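Local coordinates for protein putative glutathione S-transferase (Corynebacterium glutamicum, PDB 3M1G) that is a putative glutathione S-transferase that probably transfers glutathione to substrates, with a thioredoxin-like N-terminal domain and a helical C-terminal domain, at residues 53-58 and 146-151. Numbering follows the deposited sequence.
Sequences FHWPVE and SKKVVT
The indole of W55 lies over both methyls of V150. CG1 sits beneath the five-membered ring, 3.6 Å from its centroid and 6° off the ring normal, a CH-pi contact. V150 CG1 is 3.7 Å from both W55 CD1 and W55 NE1. CG2 lies under the six-membered ring, and V150 CG2 is 3.9 Å from both W55 CH2 and W55 CZ3. Both methyls therefore meet the same face of the indole. V150 has CG1 anti to its backbone N (chi1 177°), which leaves CG2 beside that N and spreads the two branches along the length of the indole. K148 reaches the same ring differently. Its chain bends at chi3 and chi4, and NZ ends at the edge of the indole, in its plane, 3.9 Å from W55 CZ2. The ammonium is not over a face, so this is no cation-pi stack.

The contact joins two sheets. Strand 53-56 runs between 34-36 and 46-47 in a small sheet formed by the N-terminal part of the chain. Strand 149-151 is an outermost strand of the four-stranded sheet of the thioredoxin-like domain, order 90-93, 62-66, 140-143, 149-151. Here V150 and T151 lie opposite the single residue L141 of strand 140-143, a classic beta bulge. No hydrogen bond links 53-58 to 146-151, and W55 and V150 are both buried. W55 NE1 is hydrogen-bonded to D33 OD2, outside the two segments, which would tend to hold the ring's rotation. Y62 touches both W55 and V150, and I35 packs on V150.

At the start of 146-151, S146 OG accepts from K148 N at 3.1 Å, nearly straight at 167°, making an ST turn. S146 OG is also hydrogen-bonded to E143 OE1.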
ATOM      1  N   PHE A  53     -42.317 -14.545  -1.440  1.00 21.33           N
ATOM      2  CA  PHE A  53     -43.059 -14.761  -2.670  1.00 20.22           C
ATOM      3  C   PHE A  53     -42.116 -15.170  -3.770  1.00 20.35           C
ATOM      4  O   PHE A  53     -40.959 -14.768  -3.788  1.00 20.77           O
ATOM      5  CB  PHE A  53     -43.805 -13.488  -3.091  1.00 20.87           C
ATOM      6  CG  PHE A  53     -44.958 -13.106  -2.200  1.00 20.60           C
ATOM      7  CD1 PHE A  53     -44.745 -12.481  -0.979  1.00 21.67           C
ATOM      8  CD2 PHE A  53     -46.256 -13.323  -2.601  1.00 21.19           C
ATOM      9  CE1 PHE A  53     -45.832 -12.112  -0.178  1.00 19.96           C
ATOM     10  CE2 PHE A  53     -47.321 -12.951  -1.818  1.00 22.36           C
ATOM     11  CZ  PHE A  53     -47.102 -12.347  -0.593  1.00 21.34           C
ATOM     12  N   HIS A  54     -42.611 -15.980  -4.694  1.00 20.10           N
ATOM     13  CA  HIS A  54     -41.849 -16.378  -5.882  1.00 20.80           C
ATOM     14  C   HIS A  54     -42.472 -15.754  -7.133  1.00 20.90           C
ATOM     15  O   HIS A  54     -43.699 -15.825  -7.345  1.00 20.98           O
ATOM     16  CB  HIS A  54     -41.811 -17.893  -6.035  1.00 20.90           C
ATOM     17  CG  HIS A  54     -40.861 -18.569  -5.091  1.00 21.83           C
ATOM     18  ND1 HIS A  54     -40.721 -19.937  -5.040  1.00 21.67           N
ATOM     19  CD2 HIS A  54     -40.078 -18.070  -4.108  1.00 20.48           C
ATOM     20  CE1 HIS A  54     -39.850 -20.241  -4.095  1.00 22.12           C
ATOM     21  NE2 HIS A  54     -39.450 -19.130  -3.512  1.00 22.86           N
ATOM     22  N   TRP A  55     -41.610 -15.116  -7.918  1.00 20.31           N
ATOM     23  CA  TRP A  55     -41.961 -14.412  -9.123  1.00 20.60           C
ATOM     24  C   TRP A  55     -41.489 -15.265 -10.326  1.00 19.44           C
ATOM     25  O   TRP A  55     -40.629 -16.103 -10.166  1.00 19.89           O
ATOM     26  CB  TRP A  55     -41.246 -13.067  -9.168  1.00 19.65           C
ATOM     27  CG  TRP A  55     -41.530 -12.116  -8.076  1.00 21.52           C
ATOM     28  CD1 TRP A  55     -41.291 -12.297  -6.729  1.00 23.03           C
ATOM     29  CD2 TRP A  55     -42.086 -10.791  -8.202  1.00 21.79           C
ATOM     30  NE1 TRP A  55     -41.653 -11.170  -6.036  1.00 20.88           N
ATOM     31  CE2 TRP A  55     -42.137 -10.230  -6.908  1.00 21.97           C
ATOM     32  CE3 TRP A  55     -42.513 -10.021  -9.284  1.00 21.42           C
ATOM     33  CZ2 TRP A  55     -42.627  -8.925  -6.661  1.00 23.11           C
ATOM     34  CZ3 TRP A  55     -42.968  -8.737  -9.051  1.00 23.38           C
ATOM     35  CH2 TRP A  55     -43.029  -8.199  -7.734  1.00 22.13           C
ATOM     36  N   PRO A  56     -42.057 -15.034 -11.512  1.00 18.81           N
ATOM     37  CA  PRO A  56     -41.732 -15.819 -12.684  1.00 18.93           C
ATOM     38  C   PRO A  56     -40.562 -15.291 -13.469  1.00 19.06           C
ATOM     39  O   PRO A  56     -40.460 -14.078 -13.674  1.00 19.14           O
ATOM     40  CB  PRO A  56     -43.012 -15.731 -13.527  1.00 18.81           C
ATOM     41  CG  PRO A  56     -43.553 -14.392 -13.200  1.00 20.71           C
ATOM     42  CD  PRO A  56     -43.249 -14.187 -11.731  1.00 18.01           C
ATOM     43  N   VAL A  57     -39.676 -16.183 -13.906  1.00 20.01           N
ATOM     44  CA  VAL A  57     -38.655 -15.770 -14.902  1.00 20.12           C
ATOM     45  C   VAL A  57     -39.380 -15.446 -16.216  1.00 21.09           C
ATOM     46  O   VAL A  57     -40.294 -16.176 -16.631  1.00 22.05           O
ATOM     47  CB  VAL A  57     -37.572 -16.810 -15.127  1.00 20.22           C
ATOM     48  CG1 VAL A  57     -36.769 -17.086 -13.831  1.00 17.49           C
ATOM     49  CG2 VAL A  57     -38.165 -18.122 -15.687  1.00 25.24           C
ATOM     50  N   GLU A  58     -39.069 -14.276 -16.769  1.00 21.48           N
ATOM     51  CA  GLU A  58     -39.512 -13.847 -18.072  1.00 21.48           C
ATOM     52  C   GLU A  58     -38.673 -12.669 -18.526  1.00 20.65           C
ATOM     53  O   GLU A  58     -38.118 -11.947 -17.693  1.00 21.03           O
ATOM     54  CB  GLU A  58     -41.002 -13.454 -18.074  1.00 22.45           C
ATOM     55  CG  GLU A  58     -41.362 -12.380 -17.086  1.00 22.05           C
ATOM     56  CD  GLU A  58     -42.857 -12.082 -17.052  1.00 22.29           C
ATOM     57  OE1 GLU A  58     -43.353 -11.288 -17.894  1.00 21.02           O
ATOM     58  OE2 GLU A  58     -43.534 -12.612 -16.125  1.00 20.32           O
ATOM     59  N   SER A 146     -43.590  -1.456 -12.057  1.00 30.79           N
ATOM     60  CA  SER A 146     -44.121  -1.029 -10.762  1.00 30.25           C
ATOM     61  C   SER A 146     -43.045  -0.393  -9.886  1.00 30.71           C
ATOM     62  O   SER A 146     -43.350   0.124  -8.834  1.00 30.69           O
ATOM     63  CB  SER A 146     -44.652  -2.252 -10.011  1.00 29.52           C
ATOM     64  OG  SER A 146     -43.552  -3.139  -9.708  1.00 26.62           O
ATOM     65  N   LYS A 147     -41.781  -0.499 -10.286  1.00 31.06           N
ATOM     66  CA  LYS A 147     -40.653  -0.200  -9.420  1.00 31.82           C
ATOM     67  C   LYS A 147     -40.595  -0.950  -8.094  1.00 30.69           C
ATOM     68  O   LYS A 147     -39.856  -0.540  -7.219  1.00 30.81           O
ATOM     69  CB  LYS A 147     -40.569   1.311  -9.125  1.00 33.43           C
ATOM     70  CG  LYS A 147     -39.859   2.095 -10.196  1.00 38.14           C
ATOM     71  CD  LYS A 147     -40.719   2.273 -11.420  1.00 43.19           C
ATOM     72  CE  LYS A 147     -40.114   3.315 -12.366  1.00 47.29           C
ATOM     73  NZ  LYS A 147     -40.082   4.709 -11.788  1.00 49.55           N
ATOM     74  N   LYS A 148     -41.326  -2.039  -7.910  1.00 29.65           N
ATOM     75  CA  LYS A 148     -41.170  -2.792  -6.674  1.00 30.05           C
ATOM     76  C   LYS A 148     -39.820  -3.521  -6.663  1.00 28.65           C
ATOM     77  O   LYS A 148     -39.403  -4.116  -7.666  1.00 27.77           O
ATOM     78  CB  LYS A 148     -42.230  -3.865  -6.502  1.00 30.67           C
ATOM     79  CG  LYS A 148     -43.652  -3.431  -6.212  1.00 37.33           C
ATOM     80  CD  LYS A 148     -44.459  -4.665  -5.646  1.00 43.14           C
ATOM     81  CE  LYS A 148     -43.968  -5.064  -4.181  1.00 46.42           C
ATOM     82  NZ  LYS A 148     -42.828  -6.060  -4.086  1.00 47.36           N
ATOM     83  N   VAL A 149     -39.186  -3.556  -5.505  1.00 27.45           N
ATOM     84  CA  VAL A 149     -37.976  -4.332  -5.348  1.00 26.62           C
ATOM     85  C   VAL A 149     -38.405  -5.767  -5.140  1.00 25.85           C
ATOM     86  O   VAL A 149     -39.099  -6.092  -4.179  1.00 24.75           O
ATOM     87  CB  VAL A 149     -37.134  -3.871  -4.158  1.00 27.27           C
ATOM     88  CG1 VAL A 149     -35.937  -4.819  -3.956  1.00 24.85           C
ATOM     89  CG2 VAL A 149     -36.660  -2.420  -4.369  1.00 27.13           C
ATOM     90  N   VAL A 150     -37.993  -6.625  -6.072  1.00 24.50           N
ATOM     91  CA  VAL A 150     -38.253  -8.061  -5.990  1.00 23.00           C
ATOM     92  C   VAL A 150     -37.323  -8.728  -5.001  1.00 23.78           C
ATOM     93  O   VAL A 150     -37.777  -9.452  -4.102  1.00 24.62           O
ATOM     94  CB  VAL A 150     -38.133  -8.700  -7.389  1.00 22.67           C
ATOM     95  CG1 VAL A 150     -38.319 -10.207  -7.300  1.00 21.22           C
ATOM     96  CG2 VAL A 150     -39.150  -8.023  -8.336  1.00 20.37           C
ATOM     97  N   THR A 151     -36.025  -8.466  -5.122  1.00 23.00           N
ATOM     98  CA  THR A 151     -35.075  -9.026  -4.187  1.00 23.48           C
ATOM     99  C   THR A 151     -33.785  -8.211  -4.096  1.00 23.56           C
ATOM    100  O   THR A 151     -33.314  -7.665  -5.091  1.00 23.42           O
ATOM    101  CB  THR A 151     -34.656 -10.486  -4.574  1.00 24.46           C
ATOM    102  OG1 THR A 151     -33.477 -10.866  -3.841  1.00 21.49           O
ATOM    103  CG2 THR A 151     -34.394 -10.595  -6.060  1.00 21.94           C
TER